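Side-chain contacts in CcbJ (Streptomyces caelestis, PDB 4HGZ), which is an S-adenosyl-L-methionine-dependent methyltransferase, probably one that transfers a methyl group to a nitrogen atom of its substrate: residues L144-D147 with E148-C152; R229-Y232 with P233-D237. All blocks are in the same frame, centred on the assembly; numbering follows the deposited sequence.

Interaction 1 of 2, residues L144-D147 with E148-C152. With EDO (1,2-ethanediol), chain M.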
loop_
_atom_site.group_PDB
_atom_site.type_symbol
_atom_site.label_atom_id
_atom_site.label_comp_id
_atom_site.label_asym_id
_atom_site.label_seq_id
_atom_site.Cartn_x
_atom_site.Cartn_y
_atom_site.Cartn_z
ATOM N N LEU C 144 -28.059 1.204 13.208
ATOM C CA LEU C 144 -27.575 0.688 11.933
ATOM C C LEU C 144 -28.213 1.295 10.684
ATOM O O LEU C 144 -28.442 0.609 9.707
ATOM C CB LEU C 144 -27.646 -0.838 11.905
ATOM C CG LEU C 144 -26.831 -1.477 13.033
ATOM C CD1 LEU C 144 -26.790 -3.002 12.915
ATOM C CD2 LEU C 144 -25.426 -0.897 13.020
ATOM N N GLY C 145 -28.459 2.595 10.706
ATOM C CA GLY C 145 -28.886 3.281 9.501
ATOM C C GLY C 145 -29.000 4.781 9.678
ATOM O O GLY C 145 -29.176 5.293 10.788
ATOM N N GLN C 146 -28.914 5.491 8.563
ATOM C CA GLN C 146 -28.997 6.941 8.579
ATOM C C GLN C 146 -30.315 7.460 9.178
ATOM O O GLN C 146 -30.318 8.436 9.920
ATOM C CB GLN C 146 -28.813 7.480 7.161
ATOM C CG GLN C 146 -28.654 8.979 7.084
ATOM C CD GLN C 146 -28.571 9.448 5.660
ATOM O OE1 GLN C 146 -29.561 9.441 4.929
ATOM N NE2 GLN C 146 -27.380 9.849 5.244
ATOM N N ASP C 147 -31.434 6.821 8.851
ATOM C CA ASP C 147 -32.729 7.300 9.343
ATOM C C ASP C 147 -32.830 7.154 10.859
ATOM O O ASP C 147 -33.287 8.073 11.548
ATOM C CB ASP C 147 -33.893 6.578 8.670
ATOM C CG ASP C 147 -33.978 6.853 7.178
ATOM O OD1 ASP C 147 -33.143 7.624 6.646
ATOM O OD2 ASP C 147 -34.892 6.285 6.533
ATOM N N GLU C 148 -32.397 6.003 11.372
ATOM C CA GLU C 148 -32.406 5.774 12.809
ATOM C C GLU C 148 -31.551 6.825 13.501
ATOM O O GLU C 148 -31.909 7.310 14.575
ATOM C CB GLU C 148 -31.919 4.368 13.173
ATOM C CG GLU C 148 -32.846 3.229 12.763
ATOM C CD GLU C 148 -32.522 2.676 11.366
ATOM O OE1 GLU C 148 -32.375 3.465 10.396
ATOM O OE2 GLU C 148 -32.412 1.436 11.237
ATOM N N GLN C 149 -30.432 7.190 12.875
ATOM C CA GLN C 149 -29.507 8.150 13.483
ATOM C C GLN C 149 -30.099 9.552 13.505
ATOM O O GLN C 149 -30.069 10.241 14.526
ATOM C CB GLN C 149 -28.141 8.115 12.792
ATOM C CG GLN C 149 -27.394 6.813 13.077
ATOM C CD GLN C 149 -26.158 6.615 12.222
ATOM O OE1 GLN C 149 -25.902 7.356 11.262
ATOM N NE2 GLN C 149 -25.382 5.602 12.566
ATOM N N ILE C 150 -30.659 9.970 12.380
ATOM C CA ILE C 150 -31.429 11.201 12.361
ATOM C C ILE C 150 -32.503 11.207 13.466
ATOM O O ILE C 150 -32.560 12.128 14.276
ATOM C CB ILE C 150 -32.075 11.409 10.998
ATOM C CG1 ILE C 150 -30.988 11.560 9.935
ATOM C CG2 ILE C 150 -33.005 12.609 11.030
ATOM C CD1 ILE C 150 -31.530 11.816 8.548
ATOM N N ASP C 151 -33.333 10.168 13.518
ATOM C CA ASP C 151 -34.365 10.092 14.558
ATOM C C ASP C 151 -33.747 10.288 15.930
ATOM O O ASP C 151 -34.267 11.039 16.752
ATOM C CB ASP C 151 -35.093 8.752 14.527
ATOM C CG ASP C 151 -35.986 8.605 13.313
ATOM O OD1 ASP C 151 -36.141 9.597 12.572
ATOM O OD2 ASP C 151 -36.539 7.500 13.100
ATOM N N CYS C 152 -32.633 9.609 16.179
ATOM C CA CYS C 152 -31.990 9.711 17.469
ATOM C C CYS C 152 -31.580 11.159 17.750
ATOM O O CYS C 152 -31.871 11.710 18.823
ATOM C CB CYS C 152 -30.781 8.794 17.538
ATOM S SG CYS C 152 -29.881 8.923 19.088
HETATM C C1 EDO M . -30.442 4.406 5.382
HETATM O O1 EDO M . -31.574 4.589 6.242
HETATM C C2 EDO M . -29.403 3.530 6.079
HETATM O O2 EDO M . -28.174 3.598 5.351
#

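Interaction 2 of 2, residues R229-Y232 with P233-D237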
loop_
_atom_site.group_PDB
_atom_site.type_symbol
_atom_site.label_atom_id
_atom_site.label_comp_id
_atom_site.label_asym_id
_atom_site.label_seq_id
_atom_site.Cartn_x
_atom_site.Cartn_y
_atom_site.Cartn_z
ATOM N N ARG C 229 -22.726 1.741 11.827
ATOM C CA ARG C 229 -22.888 2.447 10.572
ATOM C C ARG C 229 -22.353 3.830 10.809
ATOM O O ARG C 229 -22.901 4.563 11.631
ATOM C CB ARG C 229 -24.346 2.559 10.077
ATOM C CG ARG C 229 -24.330 2.965 8.606
ATOM C CD ARG C 229 -25.429 3.906 8.161
ATOM N NE ARG C 229 -25.264 5.296 8.573
ATOM C CZ ARG C 229 -25.233 6.330 7.735
ATOM N NH1 ARG C 229 -25.321 6.145 6.423
ATOM N NH2 ARG C 229 -25.112 7.558 8.214
ATOM N N TYR C 230 -21.287 4.196 10.101
ATOM C CA TYR C 230 -20.683 5.506 10.341
ATOM C C TYR C 230 -21.219 6.548 9.377
ATOM O O TYR C 230 -21.841 6.219 8.367
ATOM C CB TYR C 230 -19.157 5.439 10.264
ATOM C CG TYR C 230 -18.625 4.898 8.962
ATOM C CD1 TYR C 230 -18.509 5.711 7.844
ATOM C CD2 TYR C 230 -18.238 3.575 8.849
ATOM C CE1 TYR C 230 -18.025 5.216 6.647
ATOM C CE2 TYR C 230 -17.752 3.069 7.650
ATOM C CZ TYR C 230 -17.652 3.897 6.558
ATOM O OH TYR C 230 -17.164 3.402 5.381
ATOM N N ALA C 231 -20.994 7.814 9.702
ATOM C CA ALA C 231 -21.337 8.886 8.785
ATOM C C ALA C 231 -20.109 9.745 8.550
ATOM O O ALA C 231 -19.243 9.867 9.420
ATOM C CB ALA C 231 -22.439 9.721 9.352
ATOM N N TYR C 232 -20.027 10.345 7.376
ATOM C CA TYR C 232 -18.998 11.321 7.149
ATOM C C TYR C 232 -19.447 12.634 7.769
ATOM O O TYR C 232 -20.643 12.917 7.824
ATOM C CB TYR C 232 -18.770 11.489 5.670
ATOM C CG TYR C 232 -18.001 10.360 5.040
ATOM C CD1 TYR C 232 -16.613 10.404 4.950
ATOM C CD2 TYR C 232 -18.656 9.265 4.510
ATOM C CE1 TYR C 232 -15.910 9.389 4.359
ATOM C CE2 TYR C 232 -17.960 8.250 3.910
ATOM C CZ TYR C 232 -16.594 8.320 3.836
ATOM O OH TYR C 232 -15.908 7.309 3.247
ATOM N N PRO C 233 -18.492 13.434 8.254
ATOM C CA PRO C 233 -18.786 14.725 8.878
ATOM C C PRO C 233 -19.834 15.558 8.128
ATOM O O PRO C 233 -20.772 16.061 8.743
ATOM C CB PRO C 233 -17.427 15.422 8.852
ATOM C CG PRO C 233 -16.473 14.291 9.091
ATOM C CD PRO C 233 -17.051 13.114 8.316
ATOM N N ALA C 234 -19.690 15.710 6.817
ATOM C CA ALA C 234 -20.630 16.549 6.076
ATOM C C ALA C 234 -22.017 15.917 5.989
ATOM O O ALA C 234 -23.025 16.624 6.023
ATOM C CB ALA C 234 -20.094 16.894 4.682
ATOM N N GLU C 235 -22.061 14.593 5.867
ATOM C CA GLU C 235 -23.319 13.858 5.905
ATOM C C GLU C 235 -23.925 14.051 7.290
ATOM O O GLU C 235 -25.094 14.405 7.430
ATOM C CB GLU C 235 -23.078 12.368 5.644
ATOM C CG GLU C 235 -24.310 11.480 5.759
ATOM C CD GLU C 235 -23.978 9.992 5.914
ATOM O OE1 GLU C 235 -22.782 9.621 5.889
ATOM O OE2 GLU C 235 -24.927 9.185 6.066
ATOM N N LEU C 236 -23.105 13.834 8.315
ATOM C CA LEU C 236 -23.556 13.955 9.695
ATOM C C LEU C 236 -24.168 15.325 9.974
ATOM O O LEU C 236 -25.255 15.428 10.558
ATOM C CB LEU C 236 -22.399 13.696 10.645
ATOM C CG LEU C 236 -22.766 13.563 12.117
ATOM C CD1 LEU C 236 -23.754 12.416 12.312
ATOM C CD2 LEU C 236 -21.487 13.344 12.926
ATOM N N ASP C 237 -23.475 16.374 9.543
ATOM C CA ASP C 237 -23.956 17.742 9.735
ATOM C C ASP C 237 -25.302 17.976 9.043
ATOM O O ASP C 237 -26.141 18.746 9.525
ATOM C CB ASP C 237 -22.923 18.753 9.223
ATOM C CG ASP C 237 -21.659 18.790 10.079
ATOM O OD1 ASP C 237 -21.639 18.197 11.192
ATOM O OD2 ASP C 237 -20.678 19.420 9.631
#

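Interaction 1 of 2, residues L144-D147 with E148-C152
Gly145 O accepts a hydrogen bond from Gln149 N at 3.1 Å, and the i to i+4 series continues with Gln146 O to Ile150 N and Asp147 O to Asp151 N, both 2.9 Å; these bonds define the first turn of helix 146-159, with Gly145 as its N-cap. Glu148, at N3, folds back over the cap: CG lies beside the backbone N (chi1 -69°) and the chain bends at chi2, which lays OE1 against Gly145 CA at 3.6 Å, without a capping bond to Gly145 N. The helix dipole may ease the charge of this carboxylate, while the like-charged Asp147, its OD2 5.4 Å from Glu148 OE1, would act against it. Gln149 runs its CG beside Gly145 O, and its NE2 finds its partner in Arg229 O. One residue further on, Ile150 lies along Gln146, CD1 to CG 4.3 Å. A 1,2-ethanediol molecule, probably from the crystallisation liquor, sits beside Gly145 CA and Gln146 N; its O1, near the Asp147 carboxylate, takes a weak hydrogen bond from Asp147 N (3.4 Å). The helix belongs to the methyltransferase domain, consistent with the Rossmann-like fold of this family. Gln146, Gln149 and Ile150 rest on Met239 of helix 233-242, Gln146 also touches Arg229 at the end of strand 221-229, and Leu238 of the second subunit packs on Gln146 and Ile150.

Interaction 2 of 2, residues R229-Y232 with P233-D237
Tyr232, Glu235 and Pro233 carry the N-terminal capping of helix 233-242, where the chain leaves strand 221-229: Tyr232 is the N-cap, Pro233 N1 and Glu235 N3. Glu235 turns back to accept a hydrogen bond from Tyr232 N at OE1 (3.2 Å, 152° at the hydrogen); this is the glutamate half of a capping box, the tyrosine having no side-chain oxygen near the helix start to supply the reciprocal bond. The donor meets OE1 on the anti side, 32° out of the carboxylate plane. Leu236 N bonds Tyr232 O at 2.7 Å, the backbone bond that starts the helix. Glu235 stretches out fully, chi1 176° carrying CG away from its own N, and passes Ala231, whose CB lies 3.5 Å from OE1, to reach the Arg229 guanidinium. There OE2 forms a salt bridge with NH2 at 2.7 Å and a weaker bond with NH1. Gln206 NE2 is a second donor to OE1. The Tyr232 ring stacks on Tyr232 of the second subunit, placing the cap at the subunit interface. Glu235 OE2 lies in the guanidinium plane of Arg229, but the two flat groups stand perpendicular, and NH2 meets OE2 from above the carboxylate plane.

Interactions 1 and 2 are the starts of two helices, 146-159 and 233-242, with centres about 11 Å apart, joined directly by side chains. Gln146 NE2 lies 2.7 Å from Glu235 OE2, a probable hydrogen bond that adds a third donor to the oxygen already held by Arg229. Gln149 NE2 lies 2.8 Å from Arg229 O, also a probable hydrogen bond. The ethanediol of interaction 1 is about 4 Å from the Arg229 side chain. Gln146 NE2 also bonds Ala234 O of the second subunit. Interaction 1 is nearer the cofactor site: the Asp151 side chain is about 8 Å from that of Phe120, which contacts S-adenosyl-L-homocysteine in another structure of this protein, the ligand being absent from this chain.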